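Local coordinates for terminal oxygenase component of carbazole 1,9a-dioxygenase (PDB 3GCF), which probably dihydroxylates carbazole at its angular carbon and the adjacent one, using electrons passed from a ferredoxin through a Rieske [2Fe-2S] cluster to a mononuclear non-heme iron, at residues V132-Q136 with G137-V141. Sequence-based numbering, arbitrary orientation.
Sequences VQVAQ and GVVFV
Ala135 and Phe140 meet on one face of a beta hairpin closed by a two-residue type I' turn, where the ring edge atom CE2 of Phe140 lies 4.2 Å from the methyl CB of Ala135. With CG set beside its own backbone N (chi1 -68°), Phe140 leans back toward the turn; its edge passes Gln133 O, 3.5 Å from CD2, and Val138 CG1 sits 3.6 Å above one ring face, toward the rim. Leu151 and Pro37 also touch the Phe140 side chain. On the other face Val139 bridges two valines of the opposite strand: its CG1 meets Val132 CG1 at 4.1 Å, while CG2 reaches Val134 CG2, and Val68 joins this cluster. Backbone pairs Gln133-Phe140 and Ala135-Val138 bond reciprocally, Gln133 N to Phe140 O at 3.0 Å. Gln136 and Gly137, both at positive phi, are the turn's central residues; the Gln136 chain, bent at chi2, lets NE2 donate hydrogen bonds to Phe159 O and Asp161 O. Without the ring, as with an alanine here, Ala135 CB and Val138 CG1 would lose their shared partner and a gap would probably open beside Leu151. Paired backbone bonds thus fix the two strands' mutual register, Val139 and Val141 bond to strand 34-40, and apolar contacts pack both faces.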
loop_
_atom_site.group_PDB
_atom_site.type_symbol
_atom_site.label_atom_id
_atom_site.label_comp_id
_atom_site.label_asym_id
_atom_site.label_seq_id
_atom_site.Cartn_x
_atom_site.Cartn_y
_atom_site.Cartn_z
ATOM N N VAL A 132 -15.848 29.477 -11.245
ATOM C CA VAL A 132 -15.292 29.772 -9.934
ATOM C C VAL A 132 -15.969 30.997 -9.328
ATOM O O VAL A 132 -16.333 31.925 -10.039
ATOM C CB VAL A 132 -13.776 30.077 -10.030
ATOM C CG1 VAL A 132 -13.254 30.601 -8.692
ATOM C CG2 VAL A 132 -13.018 28.830 -10.444
ATOM N N GLN A 133 -16.162 30.987 -8.019
ATOM C CA GLN A 133 -16.724 32.150 -7.352
ATOM C C GLN A 133 -16.120 32.249 -5.968
ATOM O O GLN A 133 -16.169 31.303 -5.183
ATOM C CB GLN A 133 -18.248 32.092 -7.244
ATOM C CG GLN A 133 -18.835 33.456 -6.872
ATOM C CD GLN A 133 -20.349 33.492 -6.875
ATOM O OE1 GLN A 133 -20.995 32.930 -7.763
ATOM N NE2 GLN A 133 -20.927 34.176 -5.890
ATOM N N VAL A 134 -15.523 33.395 -5.685
ATOM C CA VAL A 134 -14.909 33.629 -4.394
ATOM C C VAL A 134 -15.896 34.391 -3.518
ATOM O O VAL A 134 -16.434 35.419 -3.923
ATOM C CB VAL A 134 -13.605 34.434 -4.554
ATOM C CG1 VAL A 134 -12.994 34.726 -3.196
ATOM C CG2 VAL A 134 -12.618 33.645 -5.404
ATOM N N ALA A 135 -16.151 33.872 -2.324
ATOM C CA ALA A 135 -17.075 34.523 -1.408
ATOM C C ALA A 135 -16.627 34.305 0.027
ATOM O O ALA A 135 -16.304 33.184 0.423
ATOM C CB ALA A 135 -18.489 33.988 -1.609
ATOM N N GLN A 136 -16.603 35.390 0.795
ATOM C CA GLN A 136 -16.205 35.345 2.191
ATOM C C GLN A 136 -14.824 34.723 2.343
ATOM O O GLN A 136 -14.583 33.945 3.266
ATOM C CB GLN A 136 -17.237 34.553 3.000
ATOM C CG GLN A 136 -18.656 35.080 2.849
ATOM C CD GLN A 136 -18.856 36.439 3.506
ATOM O OE1 GLN A 136 -18.039 37.344 3.355
ATOM N NE2 GLN A 136 -19.958 36.586 4.229
ATOM N N GLY A 137 -13.923 35.066 1.426
ATOM C CA GLY A 137 -12.569 34.550 1.480
ATOM C C GLY A 137 -12.427 33.093 1.085
ATOM O O GLY A 137 -11.346 32.510 1.222
ATOM N N VAL A 138 -13.505 32.496 0.586
ATOM C CA VAL A 138 -13.452 31.098 0.183
ATOM C C VAL A 138 -13.615 30.914 -1.317
ATOM O O VAL A 138 -14.504 31.496 -1.935
ATOM C CB VAL A 138 -14.533 30.259 0.898
ATOM C CG1 VAL A 138 -14.425 28.807 0.474
ATOM C CG2 VAL A 138 -14.365 30.376 2.405
ATOM N N VAL A 139 -12.742 30.096 -1.895
ATOM C CA VAL A 139 -12.784 29.811 -3.319
ATOM C C VAL A 139 -13.711 28.636 -3.584
ATOM O O VAL A 139 -13.412 27.506 -3.197
ATOM C CB VAL A 139 -11.386 29.450 -3.861
ATOM C CG1 VAL A 139 -11.490 29.043 -5.330
ATOM C CG2 VAL A 139 -10.440 30.637 -3.694
ATOM N N PHE A 140 -14.837 28.904 -4.240
ATOM C CA PHE A 140 -15.800 27.860 -4.569
ATOM C C PHE A 140 -15.660 27.497 -6.040
ATOM O O PHE A 140 -15.389 28.357 -6.880
ATOM C CB PHE A 140 -17.227 28.340 -4.286
ATOM C CG PHE A 140 -17.526 28.531 -2.823
ATOM C CD1 PHE A 140 -17.879 27.448 -2.025
ATOM C CD2 PHE A 140 -17.421 29.790 -2.237
ATOM C CE1 PHE A 140 -18.124 27.614 -0.661
ATOM C CE2 PHE A 140 -17.663 29.969 -0.870
ATOM C CZ PHE A 140 -18.015 28.877 -0.080
ATOM N N VAL A 141 -15.836 26.215 -6.339
ATOM C CA VAL A 141 -15.741 25.712 -7.701
ATOM C C VAL A 141 -17.006 24.918 -7.999
ATOM O O VAL A 141 -17.469 24.140 -7.162
ATOM C CB VAL A 141 -14.522 24.772 -7.862
ATOM C CG1 VAL A 141 -14.465 24.235 -9.281
ATOM C CG2 VAL A 141 -13.239 25.512 -7.519
#